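Local atomic coordinates of glutathione S-transferase family protein (Populus trichocarpa, PDB entry 5F06), a protein that binds glutathione and probably catalyses its conjugation to electrophilic substrates, as a dimeric Phi-class glutathione transferase. Residues 105-108 with 109-113; 134-137 with 138-141. All coordinates share one frame; numbering follows the deposited sequence.

Both contacts are local, each within about two turns of one helix in the all-helical C-terminal half of the glutathione transferase fold, one on helix 90-120 and the other on the next helix in the chain, 130-153; their centres lie about 10 Å apart. Contact 1 stands nearer the centre of the chain, with the second subunit and a bound glutathione beside its first residues; prolines interrupt its backbone bonding, and its side-chain contact is apolar. Contact 2 is more peripheral and regular, with acidic residues and a lysine on its outer side. The two helices pack directly: the ring of Y107 meets L140 CD1, and N136 lies against A110 and P113.

Contact 1: residues 105-108 with 109-113; sequences HRYN and PAIAP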
ATOM      1  N   HIS A 105       3.423  -3.156   1.501  1.00  9.67           N
ATOM      2  CA  HIS A 105       4.684  -2.493   1.851  1.00 10.06           C
ATOM      3  C   HIS A 105       5.825  -3.442   2.183  1.00 11.19           C
ATOM      4  O   HIS A 105       6.970  -3.002   2.311  1.00 12.54           O
ATOM      5  CB  HIS A 105       4.461  -1.544   3.029  1.00 11.57           C
ATOM      6  CG  HIS A 105       3.554  -0.400   2.704  1.00 11.95           C
ATOM      7  ND1 HIS A 105       4.008   0.774   2.145  1.00 13.85           N
ATOM      8  CD2 HIS A 105       2.215  -0.263   2.835  1.00 11.80           C
ATOM      9  CE1 HIS A 105       2.988   1.592   1.959  1.00 13.90           C
ATOM     10  NE2 HIS A 105       1.889   0.985   2.367  1.00 12.88           N
ATOM     11  N   ARG A 106       5.520  -4.730   2.318  1.00 11.66           N
ATOM     12  CA  ARG A 106       6.537  -5.723   2.658  1.00 11.45           C
ATOM     13  C   ARG A 106       6.584  -6.894   1.666  1.00 10.41           C
ATOM     14  O   ARG A 106       7.652  -7.218   1.155  1.00 12.87           O
ATOM     15  CB  ARG A 106       6.306  -6.234   4.080  1.00 10.92           C
ATOM     16  CG  ARG A 106       6.325  -5.110   5.114  1.00 12.35           C
ATOM     17  CD  ARG A 106       6.313  -5.617   6.535  1.00 13.97           C
ATOM     18  NE  ARG A 106       6.452  -4.518   7.494  1.00 15.17           N
ATOM     19  CZ  ARG A 106       7.612  -3.990   7.873  1.00 17.45           C
ATOM     20  NH1 ARG A 106       8.757  -4.449   7.379  1.00 18.44           N
ATOM     21  NH2 ARG A 106       7.631  -2.998   8.751  1.00 18.86           N
ATOM     22  N   TYR A 107       5.445  -7.515   1.374  1.00  9.54           N
ATOM     23  CA  TYR A 107       5.430  -8.655   0.462  1.00  7.87           C
ATOM     24  C   TYR A 107       5.629  -8.221  -0.998  1.00  8.70           C
ATOM     25  O   TYR A 107       6.520  -8.729  -1.684  1.00  9.05           O
ATOM     26  CB  TYR A 107       4.123  -9.436   0.603  1.00  8.61           C
ATOM     27  CG  TYR A 107       4.130 -10.814  -0.031  1.00  9.23           C
ATOM     28  CD1 TYR A 107       3.751 -10.995  -1.357  1.00  9.65           C
ATOM     29  CD2 TYR A 107       4.491 -11.935   0.703  1.00 11.73           C
ATOM     30  CE1 TYR A 107       3.746 -12.255  -1.937  1.00 10.42           C
ATOM     31  CE2 TYR A 107       4.485 -13.198   0.134  1.00 13.00           C
ATOM     32  CZ  TYR A 107       4.110 -13.352  -1.182  1.00 12.10           C
ATOM     33  OH  TYR A 107       4.111 -14.608  -1.745  1.00 13.20           O
ATOM     34  N   ASN A 108       4.822  -7.278  -1.469  1.00 10.13           N
ATOM     35  CA  ASN A 108       4.833  -6.932  -2.889  1.00 10.89           C
ATOM     36  C   ASN A 108       6.159  -6.330  -3.377  1.00  9.99           C
ATOM     37  O   ASN A 108       6.614  -6.666  -4.470  1.00 10.81           O
ATOM     38  CB  ASN A 108       3.691  -5.971  -3.218  1.00 10.88           C
ATOM     39  CG  ASN A 108       3.499  -5.802  -4.715  1.00 11.89           C
ATOM     40  OD1 ASN A 108       3.227  -6.771  -5.431  1.00 11.17           O
ATOM     41  ND2 ASN A 108       3.652  -4.577  -5.199  1.00 13.23           N
ATOM     42  N   PRO A 109       6.780  -5.444  -2.580  1.00  9.47           N
ATOM     43  CA  PRO A 109       8.044  -4.855  -3.046  1.00 10.76           C
ATOM     44  C   PRO A 109       9.166  -5.884  -3.190  1.00 10.30           C
ATOM     45  O   PRO A 109      10.139  -5.619  -3.892  1.00 10.55           O
ATOM     46  CB  PRO A 109       8.380  -3.829  -1.959  1.00 11.68           C
ATOM     47  CG  PRO A 109       7.097  -3.543  -1.276  1.00 12.43           C
ATOM     48  CD  PRO A 109       6.325  -4.825  -1.325  1.00 10.18           C
ATOM     49  N   ALA A 110       9.024  -7.033  -2.532  1.00 11.90           N
ATOM     50  CA  ALA A 110      10.023  -8.094  -2.602  1.00 12.67           C
ATOM     51  C   ALA A 110       9.710  -9.106  -3.710  1.00 12.54           C
ATOM     52  O   ALA A 110      10.621  -9.594  -4.375  1.00 14.71           O
ATOM     53  CB  ALA A 110      10.131  -8.803  -1.250  1.00 13.96           C
ATOM     54  N   ILE A 111       8.434  -9.418  -3.919  1.00  8.56           N
ATOM     55  CA  ILE A 111       8.075 -10.430  -4.918  1.00  9.57           C
ATOM     56  C   ILE A 111       7.956  -9.839  -6.326  1.00 10.23           C
ATOM     57  O   ILE A 111       8.242 -10.519  -7.315  1.00 10.64           O
ATOM     58  CB  ILE A 111       6.754 -11.151  -4.550  1.00 10.23           C
ATOM     59  CG1 ILE A 111       6.558 -12.372  -5.449  1.00 11.22           C
ATOM     60  CG2 ILE A 111       5.561 -10.205  -4.626  1.00  8.62           C
ATOM     61  CD1 ILE A 111       5.534 -13.353  -4.934  1.00 14.39           C
ATOM     62  N   ALA A 112       7.557  -8.575  -6.426  1.00 10.12           N
ATOM     63  CA  ALA A 112       7.353  -7.966  -7.739  1.00 11.77           C
ATOM     64  C   ALA A 112       8.625  -8.007  -8.605  1.00 12.26           C
ATOM     65  O   ALA A 112       8.557  -8.386  -9.775  1.00 13.36           O
ATOM     66  CB  ALA A 112       6.850  -6.530  -7.591  1.00 12.92           C
ATOM     67  N   PRO A 113       9.788  -7.630  -8.045  1.00 12.54           N
ATOM     68  CA  PRO A 113      10.994  -7.637  -8.882  1.00 12.80           C
ATOM     69  C   PRO A 113      11.383  -9.036  -9.364  1.00 13.05           C
ATOM     70  O   PRO A 113      11.944  -9.176 -10.452  1.00 14.14           O
ATOM     71  CB  PRO A 113      12.078  -7.069  -7.954  1.00 14.36           C
ATOM     72  CG  PRO A 113      11.348  -6.378  -6.868  1.00 13.62           C
ATOM     73  CD  PRO A 113      10.077  -7.139  -6.687  1.00 11.97           C
TER
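Y107 O accepts two backbone bonds from the next turn, from I111 N at 3.0 Å and from A110 N at 3.1 Å. N108 O accepts from A112 N at 2.9 Å. P109 has no N-H to offer H105 O; its CG packs 3.6 Å from that oxygen instead, and the helix kinks here. With CG of Y107 anti to the backbone N (chi1 -166°), its ring reaches forward and crosses I111 obliquely: CE1 meets I111 CD1 at 3.7 Å and I111 CG2 at 3.8 Å. I111 CD1 also lies 3.7 Å from Y107 OH, which is hydrogen-bonded to T173 OG1, tying the ring to helix 170-176. A112 CB rests 3.1 Å from N108 O, close against the carbonyl that its own N binds. Before the kink, R106 forms a salt bridge with E65 and a hydrogen bond with Q52 of the second subunit, while H105 NE2 is hydrogen-bonded to S104 OG of that subunit; both H105 and R106 touch glutathione. This proline-kinked turn belongs to the long first helix of the C-terminal domain, which lines the dimer interface beside the glutathione site.

Contact 2: residues 134-137 with 138-141; sequences DDNV and EKLG
E138 begins the turn by sending its N-H to D134 O, 3.1 Å away, while its CB packs 3.4 Å from D135 O. Its carboxylate extends on the same outer side as that of D135; E138 OE1 and D135 OD1 stand 4.6 Å apart, a like-charge proximity that may be mildly unfavourable. K139 follows, bonded through its N to D135 O. Its chain, extended beyond CG, runs back along the previous turn, with CG passing 3.4 Å from D135 O. At its end NZ reaches D135 OD2 at 3.4 Å, a salt bridge whose hydrogen bond is weak. The aspartate meets it because its CG is anti to the backbone N (chi1 -180°), which lets the carboxylate reach the K139 end of the next turn. Replacing D135 by an alanine would probably leave the K139 ammonium without this mate and its long chain freer to swing. This is an i to i+4 acid-lysine pair on the outer side of an amphipathic alpha-helix, 130-153 of the C-terminal domain, whose other side is buried. L140 belongs to that buried side: its N binds N136 O at 2.7 Å, its CB sits 3.3 Å from the same oxygen, and its branched tip packs on V184 of helix 183-186. V137 packs on V184 too, and on I114 of helix 90-120. N136 ND2 is hydrogen-bonded to I132 O, one turn earlier. G141, with no side chain, donates its N-H to V137 O.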
ATOM      1  N   ASP A 134      18.171 -12.834  -6.930  1.00 19.06           N
ATOM      2  CA  ASP A 134      18.723 -13.402  -5.697  1.00 17.56           C
ATOM      3  C   ASP A 134      18.503 -12.483  -4.500  1.00 16.61           C
ATOM      4  O   ASP A 134      18.129 -12.936  -3.417  1.00 16.87           O
ATOM      5  CB  ASP A 134      20.218 -13.690  -5.857  1.00 18.32           C
ATOM      6  CG  ASP A 134      20.497 -14.811  -6.841  1.00 20.76           C
ATOM      7  OD1 ASP A 134      19.536 -15.462  -7.299  1.00 21.32           O
ATOM      8  OD2 ASP A 134      21.684 -15.045  -7.147  1.00 22.49           O
ATOM      9  N   ASP A 135      18.746 -11.193  -4.697  1.00 18.77           N
ATOM     10  CA  ASP A 135      18.565 -10.207  -3.640  1.00 21.15           C
ATOM     11  C   ASP A 135      17.133 -10.214  -3.102  1.00 17.59           C
ATOM     12  O   ASP A 135      16.908 -10.189  -1.893  1.00 16.64           O
ATOM     13  CB  ASP A 135      18.917  -8.815  -4.159  1.00 25.20           C
ATOM     14  CG  ASP A 135      18.751  -7.740  -3.109  1.00 29.31           C
ATOM     15  OD1 ASP A 135      19.105  -7.988  -1.937  1.00 30.72           O
ATOM     16  OD2 ASP A 135      18.265  -6.643  -3.460  1.00 31.45           O
ATOM     17  N   ASN A 136      16.165 -10.252  -4.007  1.00 15.95           N
ATOM     18  CA  ASN A 136      14.768 -10.162  -3.607  1.00 15.18           C
ATOM     19  C   ASN A 136      14.220 -11.502  -3.116  1.00 15.05           C
ATOM     20  O   ASN A 136      13.273 -11.539  -2.329  1.00 13.63           O
ATOM     21  CB  ASN A 136      13.930  -9.625  -4.763  1.00 14.87           C
ATOM     22  CG  ASN A 136      14.102  -8.129  -4.955  1.00 15.62           C
ATOM     23  OD1 ASN A 136      13.528  -7.330  -4.215  1.00 16.78           O
ATOM     24  ND2 ASN A 136      14.901  -7.742  -5.944  1.00 15.60           N
ATOM     25  N   VAL A 137      14.819 -12.601  -3.568  1.00 15.94           N
ATOM     26  CA  VAL A 137      14.484 -13.913  -3.029  1.00 14.66           C
ATOM     27  C   VAL A 137      14.887 -13.946  -1.554  1.00 15.71           C
ATOM     28  O   VAL A 137      14.178 -14.509  -0.716  1.00 16.47           O
ATOM     29  CB  VAL A 137      15.178 -15.052  -3.820  1.00 17.50           C
ATOM     30  CG1 VAL A 137      15.224 -16.345  -3.017  1.00 19.33           C
ATOM     31  CG2 VAL A 137      14.464 -15.284  -5.140  1.00 17.08           C
ATOM     32  N   GLU A 138      16.019 -13.322  -1.238  1.00 14.47           N
ATOM     33  CA  GLU A 138      16.475 -13.219   0.142  1.00 16.72           C
ATOM     34  C   GLU A 138      15.510 -12.357   0.954  1.00 15.15           C
ATOM     35  O   GLU A 138      15.130 -12.716   2.071  1.00 13.05           O
ATOM     36  CB  GLU A 138      17.887 -12.638   0.192  1.00 23.15           C
ATOM     37  CG  GLU A 138      18.493 -12.579   1.579  1.00 30.30           C
ATOM     38  CD  GLU A 138      19.954 -12.177   1.546  1.00 37.57           C
ATOM     39  OE1 GLU A 138      20.239 -10.980   1.335  1.00 39.52           O
ATOM     40  OE2 GLU A 138      20.818 -13.063   1.715  1.00 41.66           O
ATOM     41  N   LYS A 139      15.113 -11.225   0.381  1.00 15.38           N
ATOM     42  CA  LYS A 139      14.175 -10.320   1.039  1.00 15.73           C
ATOM     43  C   LYS A 139      12.816 -10.980   1.242  1.00 12.41           C
ATOM     44  O   LYS A 139      12.221 -10.865   2.313  1.00 12.54           O
ATOM     45  CB  LYS A 139      14.013  -9.034   0.226  1.00 18.11           C
ATOM     46  CG  LYS A 139      15.227  -8.121   0.279  1.00 21.68           C
ATOM     47  CD  LYS A 139      15.049  -6.898  -0.611  1.00 24.50           C
ATOM     48  CE  LYS A 139      16.224  -5.942  -0.474  1.00 29.24           C
ATOM     49  NZ  LYS A 139      16.152  -4.821  -1.449  1.00 31.63           N
ATOM     50  N   LEU A 140      12.323 -11.668   0.220  1.00 10.59           N
ATOM     51  CA  LEU A 140      11.027 -12.326   0.319  1.00  9.22           C
ATOM     52  C   LEU A 140      11.069 -13.441   1.356  1.00  9.75           C
ATOM     53  O   LEU A 140      10.097 -13.660   2.080  1.00 11.15           O
ATOM     54  CB  LEU A 140      10.593 -12.891  -1.032  1.00  8.81           C
ATOM     55  CG  LEU A 140       9.205 -13.544  -1.057  1.00  9.95           C
ATOM     56  CD1 LEU A 140       8.142 -12.577  -0.583  1.00 11.21           C
ATOM     57  CD2 LEU A 140       8.882 -14.050  -2.454  1.00 10.68           C
ATOM     58  N   GLY A 141      12.197 -14.139   1.424  1.00 11.80           N
ATOM     59  CA  GLY A 141      12.376 -15.204   2.395  1.00 11.70           C
ATOM     60  C   GLY A 141      12.205 -14.699   3.816  1.00 11.64           C
ATOM     61  O   GLY A 141      11.615 -15.378   4.657  1.00 12.40           O
TER